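Local coordinates for cell wall surface anchor family protein (Streptococcus agalactiae serogroup V, PDB 3PF2) that forms the shaft of the type 1 pilus as its major (backbone) pilin, here as a calcium-binding C-terminal fragment of two Ig-like domains, at residues D19-I25 with P177-T181; E249-Y255 with V290-Y295. One frame throughout, in Å; residues are numbered along the deposited sequence.

Contact 1 (D19-I25 with P177-T181); sequences DDAGYTI and PEVHT. With CA (calcium ion), chain B.
Strand 20-22 runs beside strand 178-180 in parallel, the axes of the two short strands 4.8 Å apart and 19° from alignment, with D20 paired to E178, A21 to V179 and G22 to H180. The ladder of backbone bonds starts with E178 N to D19 O, passes through A21 N to E178 O and a weak bond from H180 N to A21 O, and finishes with Y23 N to H180 O at 3.0 Å. T181 carries it one step further by side chain: its OG1, anti to the backbone N, donates to Y23 O at 2.8 Å in the carbonyl plane, while CG2 of the same residue rests on I25 CG1.

D20, E178 and H180 share one face of the sheet. E178 is bent at chi2, which turns its carboxylate back across the strands, and its OE2 lies 2.6 Å from D20 OD1, the two carboxylate planes 44° apart. The other oxygen, OE1, receives H180 ND1 at 2.7 Å through its syn lone pair, almost in the ring plane and nearly straight (173°). The imidazole lies with one face over A21 O and is held at its far nitrogen as well, NE2 donating to A256 O. On the other face V179 CG1 meets the edge of the Y23 ring, 3.9 Å from CE2, beside V13 and I140. Just before the strand D19 OD1 binds calcium at 2.3 Å, alongside the carboxylates of D10 and D12 and the backbone O of K11, and OD2 accepts from a water that is itself a calcium ligand.

At the short D20-E178 distance one of the two acids probably holds a proton, and H180, whose two nitrogens both donate, is probably cationic and would offset the remaining negative charge.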
loop_
_atom_site.group_PDB
_atom_site.type_symbol
_atom_site.label_atom_id
_atom_site.label_comp_id
_atom_site.label_asym_id
_atom_site.label_seq_id
_atom_site.Cartn_x
_atom_site.Cartn_y
_atom_site.Cartn_z
ATOM N N ASP A 19 10.968 2.685 3.363
ATOM C CA ASP A 19 10.845 1.488 2.535
ATOM C C ASP A 19 9.776 0.492 2.989
ATOM O O ASP A 19 9.549 -0.519 2.319
ATOM C CB ASP A 19 12.202 0.774 2.431
ATOM C CG ASP A 19 13.241 1.595 1.669
ATOM O OD1 ASP A 19 12.926 2.009 0.540
ATOM O OD2 ASP A 19 14.362 1.838 2.203
ATOM N N ASP A 20 9.115 0.771 4.115
ATOM C CA ASP A 20 8.151 -0.183 4.666
ATOM C C ASP A 20 7.029 0.590 5.316
ATOM O O ASP A 20 7.278 1.513 6.091
ATOM C CB ASP A 20 8.826 -1.038 5.750
ATOM C CG ASP A 20 9.939 -1.907 5.198
ATOM O OD1 ASP A 20 9.640 -3.008 4.683
ATOM O OD2 ASP A 20 11.122 -1.489 5.304
ATOM N N ALA A 21 5.796 0.201 5.014
ATOM C CA ALA A 21 4.627 0.868 5.581
ATOM C C ALA A 21 3.423 -0.050 5.631
ATOM O O ALA A 21 3.280 -0.945 4.804
ATOM C CB ALA A 21 4.287 2.124 4.784
ATOM N N GLY A 22 2.558 0.199 6.614
ATOM C CA GLY A 22 1.322 -0.569 6.776
ATOM C C GLY A 22 0.098 0.305 6.555
ATOM O O GLY A 22 0.050 1.470 7.006
ATOM N N TYR A 23 -0.891 -0.251 5.853
ATOM C CA TYR A 23 -2.093 0.511 5.472
ATOM C C TYR A 23 -3.346 -0.311 5.568
ATOM O O TYR A 23 -3.320 -1.531 5.449
ATOM C CB TYR A 23 -1.984 1.027 4.032
ATOM C CG TYR A 23 -0.946 2.089 3.836
ATOM C CD1 TYR A 23 -1.176 3.390 4.257
ATOM C CD2 TYR A 23 0.279 1.787 3.230
ATOM C CE1 TYR A 23 -0.221 4.393 4.085
ATOM C CE2 TYR A 23 1.238 2.776 3.042
ATOM C CZ TYR A 23 0.991 4.066 3.482
ATOM O OH TYR A 23 1.940 5.050 3.302
ATOM N N THR A 24 -4.455 0.386 5.773
ATOM C CA THR A 24 -5.779 -0.190 5.639
ATOM C C THR A 24 -6.122 -0.256 4.154
ATOM O O THR A 24 -5.764 0.641 3.388
ATOM C CB THR A 24 -6.778 0.658 6.429
ATOM O OG1 THR A 24 -6.496 0.510 7.824
ATOM C CG2 THR A 24 -8.240 0.257 6.170
ATOM N N ILE A 25 -6.777 -1.342 3.756
ATOM C CA ILE A 25 -7.203 -1.528 2.362
ATOM C C ILE A 25 -8.025 -0.322 1.914
ATOM O O ILE A 25 -8.908 0.134 2.634
ATOM C CB ILE A 25 -7.997 -2.841 2.187
ATOM C CG1 ILE A 25 -7.023 -4.031 2.178
ATOM C CG2 ILE A 25 -8.867 -2.787 0.899
ATOM C CD1 ILE A 25 -7.684 -5.435 2.034
ATOM N N PRO A 177 10.864 -1.619 -1.840
ATOM C CA PRO A 177 9.979 -1.273 -0.711
ATOM C C PRO A 177 8.745 -2.164 -0.685
ATOM O O PRO A 177 8.455 -2.852 -1.666
ATOM C CB PRO A 177 9.592 0.180 -1.009
ATOM C CG PRO A 177 9.621 0.266 -2.527
ATOM C CD PRO A 177 10.757 -0.663 -2.958
ATOM N N GLU A 178 8.001 -2.160 0.429
ATOM C CA GLU A 178 6.802 -3.002 0.534
ATOM C C GLU A 178 5.756 -2.382 1.439
ATOM O O GLU A 178 6.084 -1.579 2.333
ATOM C CB GLU A 178 7.137 -4.416 1.047
ATOM C CG GLU A 178 7.774 -4.470 2.447
ATOM C CD GLU A 178 6.778 -4.355 3.604
ATOM O OE1 GLU A 178 5.614 -4.794 3.463
ATOM O OE2 GLU A 178 7.162 -3.829 4.682
ATOM N N VAL A 179 4.509 -2.766 1.194
ATOM C CA VAL A 179 3.413 -2.427 2.098
ATOM C C VAL A 179 2.682 -3.671 2.564
ATOM O O VAL A 179 2.789 -4.757 1.966
ATOM C CB VAL A 179 2.408 -1.432 1.465
ATOM C CG1 VAL A 179 3.081 -0.108 1.171
ATOM C CG2 VAL A 179 1.761 -2.037 0.186
ATOM N N HIS A 180 1.887 -3.521 3.617
ATOM C CA HIS A 180 1.161 -4.677 4.148
ATOM C C HIS A 180 -0.099 -4.202 4.832
ATOM O O HIS A 180 -0.156 -3.058 5.298
ATOM C CB HIS A 180 2.037 -5.427 5.153
ATOM C CG HIS A 180 2.846 -4.510 6.009
ATOM N ND1 HIS A 180 4.132 -4.131 5.678
ATOM C CD2 HIS A 180 2.532 -3.837 7.143
ATOM C CE1 HIS A 180 4.584 -3.288 6.584
ATOM N NE2 HIS A 180 3.628 -3.075 7.476
ATOM N N THR A 181 -1.068 -5.112 4.909
ATOM C CA THR A 181 -2.344 -4.896 5.592
ATOM C C THR A 181 -2.685 -6.199 6.306
ATOM O O THR A 181 -2.169 -7.238 5.932
ATOM C CB THR A 181 -3.456 -4.478 4.576
ATOM O OG1 THR A 181 -4.593 -3.965 5.280
ATOM C CG2 THR A 181 -3.891 -5.619 3.650
HETATM CA CA CA B . 14.052 2.667 -1.367
HETATM O O HOH W 1 15.792 3.038 0.227
HETATM O O HOH W 2 14.334 0.319 -1.292
#

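Contact 2 (E249-Y255 with V290-Y295)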
loop_
_atom_site.group_PDB
_atom_site.type_symbol
_atom_site.label_atom_id
_atom_site.label_comp_id
_atom_site.label_asym_id
_atom_site.label_seq_id
_atom_site.Cartn_x
_atom_site.Cartn_y
_atom_site.Cartn_z
ATOM N N GLU A 249 -15.263 -11.772 11.031
ATOM C CA GLU A 249 -13.899 -11.359 10.679
ATOM C C GLU A 249 -13.878 -9.916 10.207
ATOM O O GLU A 249 -14.907 -9.366 9.818
ATOM C CB GLU A 249 -13.350 -12.239 9.544
ATOM C CG GLU A 249 -13.268 -13.734 9.861
ATOM C CD GLU A 249 -12.719 -14.546 8.717
ATOM O OE1 GLU A 249 -12.558 -13.987 7.602
ATOM O OE2 GLU A 249 -12.443 -15.746 8.943
ATOM N N ILE A 250 -12.698 -9.296 10.252
ATOM C CA ILE A 250 -12.481 -8.033 9.555
ATOM C C ILE A 250 -11.188 -8.192 8.757
ATOM O O ILE A 250 -10.181 -8.678 9.284
ATOM C CB ILE A 250 -12.444 -6.815 10.528
ATOM C CG1 ILE A 250 -12.263 -5.490 9.767
ATOM C CG2 ILE A 250 -11.341 -6.977 11.582
ATOM C CD1 ILE A 250 -13.458 -5.095 8.895
ATOM N N LYS A 251 -11.224 -7.787 7.491
ATOM C CA LYS A 251 -10.069 -7.931 6.606
ATOM C C LYS A 251 -9.604 -6.576 6.101
ATOM O O LYS A 251 -10.406 -5.760 5.638
ATOM C CB LYS A 251 -10.389 -8.848 5.414
ATOM C CG LYS A 251 -10.887 -10.236 5.817
ATOM C CD LYS A 251 -11.066 -11.165 4.625
ATOM C CE LYS A 251 -9.722 -11.686 4.138
ATOM N NZ LYS A 251 -9.844 -12.873 3.225
ATOM N N GLY A 252 -8.306 -6.333 6.217
ATOM C CA GLY A 252 -7.715 -5.162 5.587
ATOM C C GLY A 252 -7.491 -3.957 6.476
ATOM O O GLY A 252 -7.631 -2.823 6.029
ATOM N N LEU A 253 -7.162 -4.185 7.745
ATOM C CA LEU A 253 -6.763 -3.088 8.618
ATOM C C LEU A 253 -5.250 -2.940 8.745
ATOM O O LEU A 253 -4.521 -3.931 8.831
ATOM C CB LEU A 253 -7.352 -3.262 10.022
ATOM C CG LEU A 253 -8.869 -3.399 10.091
ATOM C CD1 LEU A 253 -9.239 -3.764 11.535
ATOM C CD2 LEU A 253 -9.602 -2.125 9.623
ATOM N N ALA A 254 -4.797 -1.689 8.822
ATOM C CA ALA A 254 -3.368 -1.399 8.963
ATOM C C ALA A 254 -2.770 -2.025 10.215
ATOM O O ALA A 254 -3.412 -2.069 11.255
ATOM C CB ALA A 254 -3.132 0.114 8.993
ATOM N N TYR A 255 -1.532 -2.489 10.110
ATOM C CA TYR A 255 -0.719 -2.804 11.291
ATOM C C TYR A 255 0.709 -2.494 10.847
ATOM O O TYR A 255 0.952 -2.288 9.645
ATOM C CB TYR A 255 -0.885 -4.281 11.726
ATOM C CG TYR A 255 -0.142 -5.232 10.815
ATOM C CD1 TYR A 255 1.097 -5.765 11.189
ATOM C CD2 TYR A 255 -0.641 -5.532 9.547
ATOM C CE1 TYR A 255 1.816 -6.593 10.326
ATOM C CE2 TYR A 255 0.057 -6.367 8.679
ATOM C CZ TYR A 255 1.289 -6.889 9.079
ATOM O OH TYR A 255 1.967 -7.701 8.208
ATOM N N VAL A 290 -4.250 -6.429 15.464
ATOM C CA VAL A 290 -3.933 -6.879 14.124
ATOM C C VAL A 290 -2.414 -6.918 14.009
ATOM O O VAL A 290 -1.737 -5.925 14.315
ATOM C CB VAL A 290 -4.511 -5.918 13.067
ATOM C CG1 VAL A 290 -4.054 -6.344 11.659
ATOM C CG2 VAL A 290 -6.036 -5.924 13.149
ATOM N N SER A 291 -1.892 -8.079 13.616
ATOM C CA SER A 291 -0.447 -8.314 13.489
ATOM C C SER A 291 -0.169 -9.049 12.187
ATOM O O SER A 291 -1.075 -9.300 11.403
ATOM C CB SER A 291 0.037 -9.180 14.650
ATOM O OG SER A 291 -0.440 -10.520 14.507
ATOM N N GLN A 292 1.084 -9.435 11.966
ATOM C CA GLN A 292 1.392 -10.238 10.790
ATOM C C GLN A 292 0.612 -11.562 10.765
ATOM O O GLN A 292 0.246 -12.054 9.693
ATOM C CB GLN A 292 2.890 -10.523 10.722
ATOM C CG GLN A 292 3.274 -11.359 9.506
ATOM C CD GLN A 292 4.752 -11.637 9.438
ATOM O OE1 GLN A 292 5.374 -11.974 10.432
ATOM N NE2 GLN A 292 5.320 -11.484 8.257
ATOM N N THR A 293 0.337 -12.111 11.945
ATOM C CA THR A 293 -0.185 -13.473 12.051
ATOM C C THR A 293 -1.583 -13.573 12.672
ATOM O O THR A 293 -1.988 -14.647 13.133
ATOM C CB THR A 293 0.795 -14.398 12.836
ATOM O OG1 THR A 293 1.010 -13.862 14.160
ATOM C CG2 THR A 293 2.131 -14.507 12.107
ATOM N N SER A 294 -2.330 -12.476 12.667
ATOM C CA SER A 294 -3.659 -12.468 13.299
ATOM C C SER A 294 -4.774 -12.936 12.361
ATOM O O SER A 294 -5.934 -13.028 12.763
ATOM C CB SER A 294 -3.972 -11.071 13.891
ATOM O OG SER A 294 -3.815 -10.047 12.921
ATOM N N TYR A 295 -4.429 -13.244 11.107
ATOM C CA TYR A 295 -5.427 -13.730 10.156
ATOM C C TYR A 295 -4.928 -15.031 9.516
ATOM O O TYR A 295 -5.617 -16.039 9.535
ATOM C CB TYR A 295 -5.785 -12.687 9.080
ATOM C CG TYR A 295 -7.018 -13.110 8.289
ATOM C CD1 TYR A 295 -8.300 -12.811 8.751
ATOM C CD2 TYR A 295 -6.896 -13.827 7.098
ATOM C CE1 TYR A 295 -9.429 -13.207 8.045
ATOM C CE2 TYR A 295 -8.013 -14.219 6.378
ATOM C CZ TYR A 295 -9.281 -13.913 6.865
ATOM O OH TYR A 295 -10.400 -14.300 6.167
#
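Y295 and E249 make the principal polar contact, the phenol OH donating to OE1 at 2.6 Å. OE1 sits at the ring edge, in its plane, and the carboxylate is turned nearly upright to the ring (84°), while the hydroxyl reaches that oxygen from above the carboxylate plane. K251 bends at chi3 (77°) to bring its end to the same phenol: CE lies 3.5 Å from Y295 CZ, and NZ gives OH a weak hydrogen bond. K251 NZ has its stronger partner in D305 and E249 OE2 pairs with R185, which places the tyrosine hydroxyl between two salt bridges.

Apolar and ring contacts occupy the other end. V290 directs CG1 against Y255 CB at 3.8 Å and CG2 toward L253 CD1, each pair crossing at about a right angle. One face of the Y255 ring lies over S291 C, 3.7 Å from CD1, while Q292 N is approached obliquely, and the hydroxyl end runs past the CA and CB of Q292 to bond with A261 O.

Internal bonds shape the turn. S291 to S294 form a type I turn in which S291 OG accepts from T293 N, an ST turn, and S291 N donates to S294 OG at 2.8 Å.

The turn follows edge strand 286-290; its S291 and Q292 meet Y255 just past strand 247-253, while V290 and Y295 flank it and reach L253, and E249 and K251, respectively. G252 and L253 form a G1 bulge facing G182, Y268 of strand 266-274 touches L253 and V290, and S294 and Y295 lie against K184 and R185 of strand 178-190.

The two contacts, centred 12 Å apart, meet where the Ig-like domains join, and strand 178-190 runs through this junction: it pairs with 20-22 in contact 1 and with 247-253 in contact 2. Probable hydrogen bonds link the contacts directly, from I25 N to G252 O at 2.8 Å and between A254 N and T24 OG1 at 3.0 Å, with T181 OG1 packed 3.1 Å from G252 C. The H180 and Y255 rings also meet, their planes inclined at about 50°. Calcium is bound at the D19 end of contact 1, whereas contact 2 lies away from both metal sites and both its segments lie within the prealbumin-like domain.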